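Local coordinates for Mlr3007 protein (PDB 3QQM) that probably transfers the amino group of leucine, isoleucine or valine to 2-oxoglutarate, using pyridoxal 5'-phosphate as cofactor, at residues F33-A38 / L184-R189. Numbering follows the deposited sequence.
Sequences FDRHLA and LLDEGR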
ATOM      1  N   PHE A  33       8.899   1.884  10.608  1.00 17.42           N
ATOM      2  CA  PHE A  33       8.699   3.298  10.883  1.00 17.31           C
ATOM      3  C   PHE A  33       9.565   4.199  10.044  1.00 16.92           C
ATOM      4  O   PHE A  33       9.061   5.101   9.418  1.00 16.43           O
ATOM      5  CB  PHE A  33       8.901   3.575  12.387  1.00 17.85           C
ATOM      6  CG  PHE A  33       8.435   4.955  12.856  1.00 17.89           C
ATOM      7  CD1 PHE A  33       7.400   5.638  12.211  1.00 17.23           C
ATOM      8  CD2 PHE A  33       8.856   5.433  14.096  1.00 18.29           C
ATOM      9  CE1 PHE A  33       6.935   6.858  12.712  1.00 17.36           C
ATOM     10  CE2 PHE A  33       8.372   6.641  14.606  1.00 18.14           C
ATOM     11  CZ  PHE A  33       7.421   7.348  13.914  1.00 17.79           C
ATOM     12  N   ASP A  34      10.855   3.936   9.990  1.00 17.37           N
ATOM     13  CA  ASP A  34      11.732   4.801   9.219  1.00 17.77           C
ATOM     14  C   ASP A  34      11.389   4.774   7.719  1.00 16.97           C
ATOM     15  O   ASP A  34      11.417   5.807   7.072  1.00 16.95           O
ATOM     16  CB  ASP A  34      13.212   4.527   9.500  1.00 18.65           C
ATOM     17  CG  ASP A  34      13.603   3.103   9.266  1.00 20.49           C
ATOM     18  OD1 ASP A  34      12.738   2.295   8.844  1.00 22.88           O
ATOM     19  OD2 ASP A  34      14.785   2.788   9.518  1.00 22.40           O
ATOM     20  N   ARG A  35      11.043   3.624   7.184  1.00 16.17           N
ATOM     21  CA  ARG A  35      10.663   3.584   5.796  1.00 15.93           C
ATOM     22  C   ARG A  35       9.426   4.468   5.570  1.00 15.33           C
ATOM     23  O   ARG A  35       9.403   5.209   4.615  1.00 14.83           O
ATOM     24  CB  ARG A  35      10.424   2.167   5.305  1.00 15.89           C
ATOM     25  CG  ARG A  35      11.704   1.302   5.267  1.00 16.85           C
ATOM     26  CD  ARG A  35      11.460  -0.012   4.544  1.00 17.45           C
ATOM     27  NE  ARG A  35      12.671  -0.807   4.442  1.00 19.11           N
ATOM     28  CZ  ARG A  35      13.583  -0.688   3.467  1.00 20.15           C
ATOM     29  NH1 ARG A  35      13.451   0.229   2.518  1.00 19.47           N
ATOM     30  NH2 ARG A  35      14.666  -1.468   3.469  1.00 21.45           N
ATOM     31  N   HIS A  36       8.438   4.415   6.481  1.00 14.85           N
ATOM     32  CA  HIS A  36       7.212   5.225   6.349  1.00 14.30           C
ATOM     33  C   HIS A  36       7.493   6.719   6.365  1.00 14.26           C
ATOM     34  O   HIS A  36       6.950   7.451   5.553  1.00 14.07           O
ATOM     35  CB  HIS A  36       6.164   4.890   7.426  1.00 14.12           C
ATOM     36  CG  HIS A  36       5.507   3.559   7.228  1.00 14.78           C
ATOM     37  ND1 HIS A  36       4.537   3.343   6.268  1.00 13.01           N
ATOM     38  CD2 HIS A  36       5.679   2.373   7.860  1.00 14.23           C
ATOM     39  CE1 HIS A  36       4.164   2.078   6.305  1.00 13.25           C
ATOM     40  NE2 HIS A  36       4.840   1.470   7.261  1.00 13.54           N
ATOM     41  N   LEU A  37       8.310   7.167   7.310  1.00 14.30           N
ATOM     42  CA  LEU A  37       8.653   8.578   7.418  1.00 14.72           C
ATOM     43  C   LEU A  37       9.526   9.012   6.221  1.00 14.38           C
ATOM     44  O   LEU A  37       9.371  10.099   5.706  1.00 14.35           O
ATOM     45  CB  LEU A  37       9.351   8.857   8.753  1.00 15.09           C
ATOM     46  CG  LEU A  37       8.474   8.608   9.981  1.00 14.99           C
ATOM     47  CD1 LEU A  37       9.233   8.821  11.262  1.00 15.17           C
ATOM     48  CD2 LEU A  37       7.285   9.520   9.961  1.00 15.23           C
ATOM     49  N   ALA A  38      10.417   8.147   5.774  1.00 14.24           N
ATOM     50  CA  ALA A  38      11.251   8.468   4.616  1.00 14.56           C
ATOM     51  C   ALA A  38      10.341   8.783   3.439  1.00 14.31           C
ATOM     52  O   ALA A  38      10.516   9.802   2.787  1.00 14.38           O
ATOM     53  CB  ALA A  38      12.206   7.326   4.257  1.00 14.15           C
ATOM     54  N   LEU A 184      11.242  -5.817   1.231  1.00 15.69           N
ATOM     55  CA  LEU A 184      11.480  -7.100   0.609  1.00 16.33           C
ATOM     56  C   LEU A 184      12.498  -6.977  -0.521  1.00 16.65           C
ATOM     57  O   LEU A 184      13.272  -7.904  -0.758  1.00 17.25           O
ATOM     58  CB  LEU A 184      10.177  -7.709   0.086  1.00 16.29           C
ATOM     59  CG  LEU A 184       9.078  -8.063   1.089  1.00 16.35           C
ATOM     60  CD1 LEU A 184       7.842  -8.491   0.318  1.00 16.42           C
ATOM     61  CD2 LEU A 184       9.513  -9.152   2.080  1.00 16.82           C
ATOM     62  N   LEU A 185      12.505  -5.837  -1.213  1.00 16.57           N
ATOM     63  CA  LEU A 185      13.450  -5.625  -2.298  1.00 16.89           C
ATOM     64  C   LEU A 185      14.837  -5.461  -1.736  1.00 17.64           C
ATOM     65  O   LEU A 185      15.790  -6.053  -2.252  1.00 17.72           O
ATOM     66  CB  LEU A 185      13.067  -4.405  -3.159  1.00 16.54           C
ATOM     67  CG  LEU A 185      11.922  -4.617  -4.165  1.00 16.31           C
ATOM     68  CD1 LEU A 185      11.391  -3.305  -4.716  1.00 15.58           C
ATOM     69  CD2 LEU A 185      12.398  -5.543  -5.302  1.00 15.60           C
ATOM     70  N   ASP A 186      14.958  -4.654  -0.680  1.00 17.89           N
ATOM     71  CA  ASP A 186      16.268  -4.424  -0.052  1.00 18.98           C
ATOM     72  C   ASP A 186      16.840  -5.693   0.627  1.00 19.51           C
ATOM     73  O   ASP A 186      18.044  -5.827   0.764  1.00 19.66           O
ATOM     74  CB  ASP A 186      16.202  -3.261   0.961  1.00 18.87           C
ATOM     75  CG  ASP A 186      15.987  -1.896   0.291  1.00 19.62           C
ATOM     76  OD1 ASP A 186      16.179  -1.778  -0.949  1.00 20.33           O
ATOM     77  OD2 ASP A 186      15.649  -0.932   1.022  1.00 20.19           O
ATOM     78  N   GLU A 187      15.975  -6.606   1.058  1.00 19.62           N
ATOM     79  CA  GLU A 187      16.447  -7.850   1.700  1.00 20.58           C
ATOM     80  C   GLU A 187      16.845  -8.912   0.670  1.00 20.86           C
ATOM     81  O   GLU A 187      17.386  -9.943   1.037  1.00 20.78           O
ATOM     82  CB  GLU A 187      15.382  -8.426   2.639  1.00 20.50           C
ATOM     83  CG  GLU A 187      15.151  -7.628   3.903  1.00 21.42           C
ATOM     84  CD  GLU A 187      13.909  -8.096   4.676  1.00 22.66           C
ATOM     85  OE1 GLU A 187      13.127  -8.879   4.108  1.00 23.19           O
ATOM     86  OE2 GLU A 187      13.703  -7.661   5.836  1.00 23.42           O
ATOM     87  N   GLY A 188      16.572  -8.652  -0.618  1.00 20.62           N
ATOM     88  CA  GLY A 188      16.881  -9.618  -1.677  1.00 20.91           C
ATOM     89  C   GLY A 188      15.803 -10.706  -1.777  1.00 20.89           C
ATOM     90  O   GLY A 188      15.967 -11.687  -2.488  1.00 21.14           O
ATOM     91  N   ARG A 189      14.685 -10.522  -1.082  1.00 20.38           N
ATOM     92  CA  ARG A 189      13.591 -11.497  -1.120  1.00 20.56           C
ATOM     93  C   ARG A 189      12.660 -11.267  -2.303  1.00 20.20           C
ATOM     94  O   ARG A 189      12.084 -12.210  -2.833  1.00 20.41           O
ATOM     95  CB  ARG A 189      12.786 -11.445   0.158  1.00 20.47           C
ATOM     96  CG  ARG A 189      13.593 -11.766   1.365  1.00 21.34           C
ATOM     97  CD  ARG A 189      12.735 -11.794   2.590  1.00 21.23           C
ATOM     98  NE  ARG A 189      13.560 -12.092   3.728  1.00 22.34           N
ATOM     99  CZ  ARG A 189      13.995 -13.314   4.037  1.00 23.42           C
ATOM    100  NH1 ARG A 189      13.691 -14.376   3.283  1.00 22.53           N
ATOM    101  NH2 ARG A 189      14.750 -13.474   5.103  1.00 23.99           N
TER
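D186 meets R35 through side chains alone, their CA atoms, the nearest across the contact, lying 11.4 Å apart. Earlier in 184-189, L184 points its side chain away from 33-38 and packs on A190, where a leucine suits a buried position. The side chain of D186 then leaves its backbone toward 33-38, meeting the arginine, which comes from the opposite direction. Both terminal nitrogens of the guanidinium meet one oxygen, end-on: D186 OD2 lies 2.7 Å from R35 NH2 and 2.9 Å from R35 NH1, at the edge of the guanidinium and close to its plane. The bonds are bent, at 146° and 136°, as expected when two N-H groups converge on one acceptor. NH2 takes the anti lone pair of OD2, and the two planes stand 44° apart, so this is not the flat, two-oxygen pairing. R35 spans the distance because its chain is extended from CG to NE. Shortening this side chain to an alanine takes away both N-H donors, and the D186 carboxylate would probably lose its cationic mate. E187 instead bonds weakly to R189, two residues on, E187 OE1 lying 3.3 Å from R189 NE within a salt bridge. G188, whose positive phi glycine tolerates easily, is the first residue to leave helical angles, in a Schellman motif with R189 N bonded to L184 O and G188 N to L185 O. At the protein surface, the salt bridge ties the start of helix 33-47, packed by F33 and H36 against strand 17-25, to the last turn of helix 179-186, along which R35 also touches V179, A182 and E183, before the chain turns into strand 190-193.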